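Local coordinates for protein S-adenosylmethionine:tRNA ribosyltransferase-isomerase (Thermus thermophilus, PDB 1WDI) that probably transfers and isomerises the ribose of S-adenosylmethionine onto the 7-aminomethyl group of preQ1-modified tRNA, giving epoxyqueuosine, at residues E5-H10 with L308-A313; D25-M30 with G332-S337; D47-L52 with E195-M200. All coordinates share one frame; numbering follows the deposited sequence.

Overall arrangement
From the N terminus the chain first lays down 5-10, which contact 1 joins to helix 307-316 almost three hundred residues later. It then enters strand 28-32 of the large mixed sheet, where contact 2 closes a loop of similar length with the turn after helix 318-330. Because 25-30 begins inside the first loop and 332-337 lies beyond it, contacts 1 and 2 cross; they also touch, Tyr9 OH lying 3.3 Å from Phe335 CD2. Contact 3, between short helix 48-51 and helix 191-199, is nested within both loops. Its centre lies about 18 Å from that of contact 2 and about 29 Å from that of contact 1.

Contact 1: residues E5-H10 with L308-A313; sequences EAYDYH and LLMLVA
Met310 meets the ring of Tyr7 at nearly a right angle, with its CG set over the middle of one face. Met310 CG is 3.7 Å from the centroid of the Tyr7 ring and only 9° off the ring normal, a well-centred CH-pi contact. The sulfur lies above the same face but farther off, SD being 4.7 Å from the centroid, which adds a Met-aromatic contact. Met310 chi1 of -83° puts CG anti to the carbonyl carbon, and this brings CG over the Tyr7 ring. Ala313 approaches from another direction: its CB lies in the ring plane, at the edge, 3.5 Å from Tyr7 CE2. The small methyl suits this place, where CB already touches the ring edge and leaves little room for a longer side chain in that direction. Leu309, Met310 and Ala313 thus present one face of helix 307-316, against which the N-terminal loop of this QueA-family protein is laid. Leu309 completes that face with CG anti to its backbone N (chi1 177°), and the methyl CD2 is carried to 3.3 Å from Tyr7 O and 3.9 Å from Tyr7 CB. The same methyl faces the ring edge of Tyr9, with Leu309 CD2 4.3 Å from Tyr9 CE2, so that one methyl of the branched end touches both tyrosines. No hydrogen bond joins the segments here, but Tyr7 and Arg305 are linked through their backbones. Tyr9 has a buried ring that also meets Tyr325 of helix 318-330, while its hydroxyl is hydrogen-bonded to His302 O.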
loop_
_atom_site.group_PDB
_atom_site.type_symbol
_atom_site.label_atom_id
_atom_site.label_comp_id
_atom_site.label_asym_id
_atom_site.label_seq_id
_atom_site.Cartn_x
_atom_site.Cartn_y
_atom_site.Cartn_z
ATOM N N GLU A 5 15.828 8.404 17.744
ATOM C CA GLU A 5 15.200 8.581 19.046
ATOM C C GLU A 5 14.185 9.720 19.012
ATOM O O GLU A 5 13.349 9.849 19.909
ATOM C CB GLU A 5 16.268 8.865 20.105
ATOM C CG GLU A 5 17.281 7.739 20.270
ATOM C CD GLU A 5 18.332 8.041 21.320
ATOM O OE1 GLU A 5 17.953 8.287 22.486
ATOM O OE2 GLU A 5 19.537 8.030 20.981
ATOM N N ALA A 6 14.264 10.542 17.970
ATOM C CA ALA A 6 13.355 11.670 17.809
ATOM C C ALA A 6 11.963 11.191 17.416
ATOM O O ALA A 6 10.983 11.920 17.570
ATOM C CB ALA A 6 13.897 12.630 16.753
ATOM N N TYR A 7 11.884 9.967 16.903
ATOM C CA TYR A 7 10.610 9.385 16.489
ATOM C C TYR A 7 10.313 8.137 17.306
ATOM O O TYR A 7 9.785 7.149 16.793
ATOM C CB TYR A 7 10.636 9.026 14.998
ATOM C CG TYR A 7 10.940 10.198 14.094
ATOM C CD1 TYR A 7 12.254 10.604 13.864
ATOM C CD2 TYR A 7 9.913 10.922 13.489
ATOM C CE1 TYR A 7 12.538 11.702 13.058
ATOM C CE2 TYR A 7 10.186 12.025 12.681
ATOM C CZ TYR A 7 11.498 12.408 12.470
ATOM O OH TYR A 7 11.777 13.500 11.680
ATOM N N ASP A 8 10.655 8.188 18.587
ATOM C CA ASP A 8 10.428 7.058 19.470
ATOM C C ASP A 8 9.331 7.374 20.483
ATOM O O ASP A 8 9.134 8.528 20.872
ATOM C CB ASP A 8 11.723 6.704 20.207
ATOM C CG ASP A 8 11.714 5.287 20.771
ATOM O OD1 ASP A 8 12.660 4.935 21.506
ATOM O OD2 ASP A 8 10.771 4.523 20.475
ATOM N N TYR A 9 8.607 6.340 20.892
ATOM C CA TYR A 9 7.551 6.475 21.886
ATOM C C TYR A 9 7.302 5.077 22.421
ATOM O O TYR A 9 7.652 4.094 21.770
ATOM C CB TYR A 9 6.275 7.069 21.265
ATOM C CG TYR A 9 5.515 6.147 20.340
ATOM C CD1 TYR A 9 4.553 5.266 20.835
ATOM C CD2 TYR A 9 5.759 6.152 18.968
ATOM C CE1 TYR A 9 3.850 4.415 19.988
ATOM C CE2 TYR A 9 5.063 5.302 18.112
ATOM C CZ TYR A 9 4.113 4.437 18.627
ATOM O OH TYR A 9 3.444 3.574 17.790
ATOM N N HIS A 10 6.718 4.987 23.611
ATOM C CA HIS A 10 6.450 3.693 24.217
ATOM C C HIS A 10 5.161 3.079 23.693
ATOM O O HIS A 10 4.082 3.660 23.828
ATOM C CB HIS A 10 6.371 3.823 25.742
ATOM C CG HIS A 10 6.047 2.538 26.437
ATOM N ND1 HIS A 10 6.872 1.436 26.385
ATOM C CD2 HIS A 10 4.969 2.167 27.167
ATOM C CE1 HIS A 10 6.315 0.439 27.048
ATOM N NE2 HIS A 10 5.159 0.855 27.531
ATOM N N LEU A 308 7.422 4.974 8.286
ATOM C CA LEU A 308 6.032 5.364 8.069
ATOM C C LEU A 308 5.647 6.455 9.067
ATOM O O LEU A 308 4.947 7.406 8.715
ATOM C CB LEU A 308 5.114 4.150 8.214
ATOM C CG LEU A 308 5.250 3.120 7.084
ATOM C CD1 LEU A 308 4.600 1.805 7.486
ATOM C CD2 LEU A 308 4.619 3.671 5.812
ATOM N N LEU A 309 6.115 6.322 10.307
ATOM C CA LEU A 309 5.843 7.327 11.332
ATOM C C LEU A 309 6.526 8.622 10.924
ATOM O O LEU A 309 6.020 9.714 11.186
ATOM C CB LEU A 309 6.395 6.898 12.698
ATOM C CG LEU A 309 6.203 7.962 13.792
ATOM C CD1 LEU A 309 4.716 8.074 14.121
ATOM C CD2 LEU A 309 6.988 7.588 15.048
ATOM N N MET A 310 7.691 8.486 10.299
ATOM C CA MET A 310 8.464 9.636 9.848
ATOM C C MET A 310 7.725 10.398 8.757
ATOM O O MET A 310 7.804 11.623 8.683
ATOM C CB MET A 310 9.836 9.186 9.333
ATOM C CG MET A 310 10.866 8.983 10.429
ATOM S SD MET A 310 12.431 8.310 9.817
ATOM C CE MET A 310 12.662 6.950 10.923
ATOM N N LEU A 311 7.019 9.668 7.902
ATOM C CA LEU A 311 6.257 10.307 6.838
ATOM C C LEU A 311 5.093 11.075 7.473
ATOM O O LEU A 311 4.812 12.213 7.096
ATOM C CB LEU A 311 5.736 9.257 5.848
ATOM C CG LEU A 311 4.918 9.756 4.646
ATOM C CD1 LEU A 311 4.861 8.650 3.585
ATOM C CD2 LEU A 311 3.509 10.160 5.088
ATOM N N VAL A 312 4.415 10.460 8.438
ATOM C CA VAL A 312 3.308 11.155 9.095
ATOM C C VAL A 312 3.859 12.400 9.785
ATOM O O VAL A 312 3.249 13.464 9.732
ATOM C CB VAL A 312 2.598 10.255 10.139
ATOM C CG1 VAL A 312 1.620 11.088 10.978
ATOM C CG2 VAL A 312 1.844 9.147 9.429
ATOM N N ALA A 313 5.027 12.269 10.415
ATOM C CA ALA A 313 5.654 13.401 11.098
ATOM C C ALA A 313 5.886 14.561 10.129
ATOM O O ALA A 313 5.770 15.730 10.499
ATOM C CB ALA A 313 6.996 12.972 11.725
#

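Contact 2: residues D25-M30 with G332-S337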
loop_
_atom_site.group_PDB
_atom_site.type_symbol
_atom_site.label_atom_id
_atom_site.label_comp_id
_atom_site.label_asym_id
_atom_site.label_seq_id
_atom_site.Cartn_x
_atom_site.Cartn_y
_atom_site.Cartn_z
ATOM N N ASP A 25 -15.215 -0.947 9.817
ATOM C CA ASP A 25 -15.335 0.484 10.059
ATOM C C ASP A 25 -15.723 0.845 11.492
ATOM O O ASP A 25 -16.081 1.989 11.772
ATOM C CB ASP A 25 -16.317 1.128 9.071
ATOM C CG ASP A 25 -17.717 0.546 9.164
ATOM O OD1 ASP A 25 -17.953 -0.340 10.008
ATOM O OD2 ASP A 25 -18.584 0.983 8.380
ATOM N N MET A 26 -15.656 -0.130 12.395
ATOM C CA MET A 26 -15.955 0.137 13.796
ATOM C C MET A 26 -14.629 0.359 14.521
ATOM O O MET A 26 -14.596 0.642 15.717
ATOM C CB MET A 26 -16.744 -1.011 14.431
ATOM C CG MET A 26 -18.249 -0.964 14.138
ATOM S SD MET A 26 -19.069 0.562 14.708
ATOM C CE MET A 26 -19.223 0.223 16.488
ATOM N N ALA A 27 -13.533 0.229 13.779
ATOM C CA ALA A 27 -12.211 0.485 14.340
ATOM C C ALA A 27 -12.228 1.951 14.774
ATOM O O ALA A 27 -12.931 2.769 14.180
ATOM C CB ALA A 27 -11.141 0.272 13.279
ATOM N N ARG A 28 -11.465 2.298 15.802
ATOM C CA ARG A 28 -11.449 3.683 16.255
ATOM C C ARG A 28 -10.742 4.595 15.253
ATOM O O ARG A 28 -9.917 4.144 14.457
ATOM C CB ARG A 28 -10.782 3.781 17.629
ATOM C CG ARG A 28 -11.516 2.987 18.713
ATOM C CD ARG A 28 -10.839 3.123 20.062
ATOM N NE ARG A 28 -10.847 4.507 20.523
ATOM C CZ ARG A 28 -10.299 4.917 21.661
ATOM N NH1 ARG A 28 -9.697 4.046 22.461
ATOM N NH2 ARG A 28 -10.344 6.199 21.992
ATOM N N LEU A 29 -11.090 5.878 15.286
ATOM C CA LEU A 29 -10.491 6.857 14.395
ATOM C C LEU A 29 -10.124 8.106 15.184
ATOM O O LEU A 29 -10.995 8.762 15.765
ATOM C CB LEU A 29 -11.468 7.239 13.271
ATOM C CG LEU A 29 -11.044 8.402 12.369
ATOM C CD1 LEU A 29 -9.810 7.997 11.551
ATOM C CD2 LEU A 29 -12.187 8.795 11.446
ATOM N N MET A 30 -8.835 8.426 15.226
ATOM C CA MET A 30 -8.403 9.626 15.922
ATOM C C MET A 30 -8.261 10.713 14.872
ATOM O O MET A 30 -7.490 10.568 13.919
ATOM C CB MET A 30 -7.052 9.424 16.630
ATOM C CG MET A 30 -6.561 10.689 17.329
ATOM S SD MET A 30 -4.859 10.630 17.987
ATOM C CE MET A 30 -5.146 9.742 19.481
ATOM N N GLY A 332 -5.864 3.896 24.811
ATOM C CA GLY A 332 -6.170 2.522 24.450
ATOM C C GLY A 332 -6.334 2.168 22.977
ATOM O O GLY A 332 -6.880 1.112 22.665
ATOM N N TYR A 333 -5.879 3.023 22.064
ATOM C CA TYR A 333 -5.999 2.704 20.640
ATOM C C TYR A 333 -5.173 1.469 20.315
ATOM O O TYR A 333 -4.201 1.168 21.009
ATOM C CB TYR A 333 -5.499 3.851 19.758
ATOM C CG TYR A 333 -6.465 4.996 19.603
ATOM C CD1 TYR A 333 -6.663 5.920 20.633
ATOM C CD2 TYR A 333 -7.186 5.161 18.421
ATOM C CE1 TYR A 333 -7.554 6.981 20.484
ATOM C CE2 TYR A 333 -8.080 6.216 18.265
ATOM C CZ TYR A 333 -8.257 7.122 19.299
ATOM O OH TYR A 333 -9.129 8.171 19.133
ATOM N N ARG A 334 -5.562 0.761 19.262
ATOM C CA ARG A 334 -4.831 -0.423 18.824
ATOM C C ARG A 334 -3.927 0.034 17.675
ATOM O O ARG A 334 -4.315 0.891 16.876
ATOM C CB ARG A 334 -5.808 -1.515 18.371
ATOM C CG ARG A 334 -6.678 -2.075 19.508
ATOM C CD ARG A 334 -7.778 -2.984 18.962
ATOM N NE ARG A 334 -8.489 -2.303 17.885
ATOM C CZ ARG A 334 -8.572 -2.749 16.636
ATOM N NH1 ARG A 334 -7.997 -3.897 16.294
ATOM N NH2 ARG A 334 -9.202 -2.022 15.717
ATOM N N PHE A 335 -2.724 -0.529 17.607
ATOM C CA PHE A 335 -1.739 -0.141 16.602
ATOM C C PHE A 335 -1.431 -1.165 15.516
ATOM O O PHE A 335 -1.809 -2.332 15.607
ATOM C CB PHE A 335 -0.427 0.245 17.296
ATOM C CG PHE A 335 -0.519 1.501 18.118
ATOM C CD1 PHE A 335 -1.434 1.603 19.164
ATOM C CD2 PHE A 335 0.298 2.588 17.835
ATOM C CE1 PHE A 335 -1.533 2.775 19.909
ATOM C CE2 PHE A 335 0.207 3.764 18.574
ATOM C CZ PHE A 335 -0.711 3.860 19.613
ATOM N N TYR A 336 -0.736 -0.693 14.485
ATOM C CA TYR A 336 -0.310 -1.511 13.355
ATOM C C TYR A 336 -1.413 -1.857 12.359
ATOM O O TYR A 336 -2.519 -1.321 12.423
ATOM C CB TYR A 336 0.376 -2.791 13.854
ATOM C CG TYR A 336 1.461 -3.303 12.928
ATOM C CD1 TYR A 336 2.495 -2.464 12.508
ATOM C CD2 TYR A 336 1.461 -4.622 12.478
ATOM C CE1 TYR A 336 3.504 -2.927 11.663
ATOM C CE2 TYR A 336 2.467 -5.096 11.633
ATOM C CZ TYR A 336 3.483 -4.240 11.231
ATOM O OH TYR A 336 4.481 -4.695 10.404
ATOM N N SER A 337 -1.080 -2.765 11.443
ATOM C CA SER A 337 -1.943 -3.218 10.352
ATOM C C SER A 337 -3.403 -3.543 10.629
ATOM O O SER A 337 -4.278 -3.219 9.822
ATOM C CB SER A 337 -1.298 -4.431 9.678
ATOM O OG SER A 337 0.068 -4.173 9.407
HETATM O O HOH W 1 -11.639 6.884 19.199
#
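Arg28 and Tyr333 mark the closest backbone approach, their CA atoms 7.1 Å apart, and no hydrogen bond crosses between the segments. Residues 28-30 belong to a strand of the mixed sheet, paired with strands 40-44 and 341-344. The other segment starts where helix 318-330 finishes in a Schellman motif: Gly332, at a positive phi of 76°, is its C-prime residue, a conformation that a residue without a side chain adopts easily. The chain leaving that turn presents Tyr333 to the strand. The guanidinium of Arg28 lies flat on one face of the ring in a cation-pi stack, centres 3.8 Å apart and planes at 26°, with NH2 3.3 Å from Tyr333 CE1. A bend at chi3 (62°) turns the planar group over the ring, while NH1 donates to Glu331 O, where the helix end would probably favour a positive charge. Met30 takes the opposite face: its CE is 3.8 Å from Tyr333 CE1, and its sulfur stands above the ring in a more distant Met-aromatic contact. Met30 CB packs 3.5 Å from Tyr333 OH. Replacing Tyr333 by an alanine would probably take away the surface under the Arg28 guanidinium, leaving it held by Glu331 O and its water alone among the contacts described, open a gap beside Met30, and leave His42 ND1 without its hydroxyl partner. Farther along, Arg334 forms a salt bridge with Asp340, whose OD1 also receives the backbone N of Arg28, and Ala27 CB meets the edge of the Arg334 guanidinium. A single water links the stacked pair from the side, accepting from Arg28 NE at 2.8 Å and hydrogen-bonding Tyr333 OH at 2.8 Å.

Contact 3: residues D47-L52 with E195-M200; sequences DLPEFL and ERLREM
Pro49 and Leu52 pack against Leu197 and Met200 in the tighter part of this contact, where short helix 48-51 meets the last turn of helix 191-199. Leu197 sets CD2 between Pro49 and Leu52, 3.8 Å from Leu52 CD1 and 4.0 Å from Pro49 CG. Met200, just beyond helical geometry, has its CG between the backbone N and the carbonyl carbon (chi1 64°), and its flexible chain reaches across: SD lies 3.7 Å from Pro49 CB, and CE 3.5 Å from Leu52 O. Leu48 touches Leu197 more loosely, CD2 to CD1 at 4.3 Å; both also meet Phe189, and Leu48 reaches Leu343 of strand 341-344, which places helix 191-199 beside the mixed sheet. On the more solvent-exposed side, Arg196 crosses Pro49 at about a right angle: Pro49 CG sits over one face of the Arg196 guanidinium, off toward its edge, 3.7 Å from NH2. Its NH1 is hydrogen-bonded to Arg46 O, steadying the group. Asp47 OD1 stays 5.7 Å from Arg196 NH2, too far for a salt bridge. No hydrogen bond joins 47-52 to 195-200 directly; apolar packing carries the contact, while Arg196 adds a flat surface over Pro49 and a bond to the backbone beside it.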
loop_
_atom_site.group_PDB
_atom_site.type_symbol
_atom_site.label_atom_id
_atom_site.label_comp_id
_atom_site.label_asym_id
_atom_site.label_seq_id
_atom_site.Cartn_x
_atom_site.Cartn_y
_atom_site.Cartn_z
ATOM N N ASP A 47 -17.262 7.178 11.164
ATOM C CA ASP A 47 -17.599 8.594 11.313
ATOM C C ASP A 47 -16.896 9.503 10.319
ATOM O O ASP A 47 -17.112 10.717 10.319
ATOM C CB ASP A 47 -17.279 9.073 12.728
ATOM C CG ASP A 47 -18.160 8.429 13.759
ATOM O OD1 ASP A 47 -19.380 8.419 13.539
ATOM O OD2 ASP A 47 -17.637 7.938 14.782
ATOM N N LEU A 48 -16.062 8.915 9.471
ATOM C CA LEU A 48 -15.320 9.675 8.471
ATOM C C LEU A 48 -16.155 10.703 7.688
ATOM O O LEU A 48 -15.706 11.830 7.472
ATOM C CB LEU A 48 -14.629 8.709 7.499
ATOM C CG LEU A 48 -13.742 9.308 6.401
ATOM C CD1 LEU A 48 -12.594 10.108 7.025
ATOM C CD2 LEU A 48 -13.198 8.177 5.522
ATOM N N PRO A 49 -17.386 10.340 7.270
ATOM C CA PRO A 49 -18.226 11.281 6.514
ATOM C C PRO A 49 -18.414 12.635 7.206
ATOM O O PRO A 49 -18.554 13.670 6.547
ATOM C CB PRO A 49 -19.544 10.518 6.359
ATOM C CG PRO A 49 -19.092 9.090 6.311
ATOM C CD PRO A 49 -18.080 9.053 7.439
ATOM N N GLU A 50 -18.413 12.617 8.535
ATOM C CA GLU A 50 -18.562 13.831 9.331
ATOM C C GLU A 50 -17.432 14.817 9.095
ATOM O O GLU A 50 -17.622 16.029 9.204
ATOM C CB GLU A 50 -18.556 13.499 10.822
ATOM C CG GLU A 50 -19.865 13.034 11.397
ATOM C CD GLU A 50 -19.716 12.657 12.856
ATOM O OE1 GLU A 50 -18.961 13.352 13.572
ATOM O OE2 GLU A 50 -20.353 11.674 13.285
ATOM N N PHE A 51 -16.250 14.295 8.788
ATOM C CA PHE A 51 -15.089 15.147 8.593
ATOM C C PHE A 51 -14.750 15.464 7.154
ATOM O O PHE A 51 -13.829 16.224 6.881
ATOM C CB PHE A 51 -13.891 14.534 9.311
ATOM C CG PHE A 51 -14.122 14.359 10.782
ATOM C CD1 PHE A 51 -14.719 13.203 11.275
ATOM C CD2 PHE A 51 -13.828 15.391 11.667
ATOM C CE1 PHE A 51 -15.026 13.076 12.628
ATOM C CE2 PHE A 51 -14.130 15.275 13.026
ATOM C CZ PHE A 51 -14.733 14.115 13.506
ATOM N N LEU A 52 -15.499 14.886 6.226
ATOM C CA LEU A 52 -15.255 15.168 4.825
ATOM C C LEU A 52 -16.393 16.043 4.332
ATOM O O LEU A 52 -17.313 16.367 5.091
ATOM C CB LEU A 52 -15.202 13.869 4.025
ATOM C CG LEU A 52 -14.113 12.880 4.440
ATOM C CD1 LEU A 52 -14.066 11.744 3.426
ATOM C CD2 LEU A 52 -12.766 13.587 4.512
ATOM N N GLU A 195 -20.304 3.618 0.193
ATOM C CA GLU A 195 -21.563 4.118 -0.355
ATOM C C GLU A 195 -21.993 5.418 0.322
ATOM O O GLU A 195 -22.417 6.361 -0.347
ATOM C CB GLU A 195 -22.667 3.069 -0.211
ATOM C CG GLU A 195 -23.950 3.409 -0.962
ATOM C CD GLU A 195 -23.706 3.736 -2.432
ATOM O OE1 GLU A 195 -22.887 3.045 -3.078
ATOM O OE2 GLU A 195 -24.344 4.677 -2.947
ATOM N N ARG A 196 -21.885 5.474 1.648
ATOM C CA ARG A 196 -22.257 6.687 2.364
ATOM C C ARG A 196 -21.425 7.858 1.839
ATOM O O ARG A 196 -21.931 8.968 1.681
ATOM C CB ARG A 196 -22.035 6.508 3.872
ATOM C CG ARG A 196 -23.002 5.512 4.528
ATOM C CD ARG A 196 -22.594 5.207 5.964
ATOM N NE ARG A 196 -22.562 6.417 6.780
ATOM C CZ ARG A 196 -21.698 6.632 7.767
ATOM N NH1 ARG A 196 -20.785 5.711 8.067
ATOM N NH2 ARG A 196 -21.747 7.774 8.449
ATOM N N LEU A 197 -20.146 7.607 1.562
ATOM C CA LEU A 197 -19.273 8.656 1.042
ATOM C C LEU A 197 -19.745 9.107 -0.346
ATOM O O LEU A 197 -19.755 10.301 -0.649
ATOM C CB LEU A 197 -17.820 8.153 0.988
ATOM C CG LEU A 197 -17.156 7.963 2.362
ATOM C CD1 LEU A 197 -15.855 7.172 2.240
ATOM C CD2 LEU A 197 -16.906 9.333 2.978
ATOM N N ARG A 198 -20.139 8.153 -1.187
ATOM C CA ARG A 198 -20.629 8.489 -2.525
ATOM C C ARG A 198 -21.873 9.351 -2.374
ATOM O O ARG A 198 -22.022 10.384 -3.026
ATOM C CB ARG A 198 -21.011 7.228 -3.315
ATOM C CG ARG A 198 -19.905 6.207 -3.499
ATOM C CD ARG A 198 -20.262 5.213 -4.610
ATOM N NE ARG A 198 -19.217 4.211 -4.804
ATOM C CZ ARG A 198 -19.112 3.083 -4.105
ATOM N NH1 ARG A 198 -19.998 2.794 -3.157
ATOM N NH2 ARG A 198 -18.114 2.245 -4.352
ATOM N N GLU A 199 -22.766 8.920 -1.492
ATOM C CA GLU A 199 -24.007 9.641 -1.259
ATOM C C GLU A 199 -23.807 11.086 -0.812
ATOM O O GLU A 199 -24.684 11.926 -1.016
ATOM C CB GLU A 199 -24.871 8.869 -0.261
ATOM C CG GLU A 199 -25.625 7.716 -0.919
ATOM C CD GLU A 199 -26.369 6.843 0.074
ATOM O OE1 GLU A 199 -26.970 7.389 1.021
ATOM O OE2 GLU A 199 -26.360 5.608 -0.103
ATOM N N MET A 200 -22.663 11.397 -0.212
ATOM C CA MET A 200 -22.441 12.778 0.195
ATOM C C MET A 200 -21.542 13.532 -0.784
ATOM O O MET A 200 -21.022 14.598 -0.471
ATOM C CB MET A 200 -21.866 12.856 1.611
ATOM C CG MET A 200 -20.493 12.254 1.791
ATOM S SD MET A 200 -19.900 12.696 3.421
ATOM C CE MET A 200 -19.536 14.429 3.170
#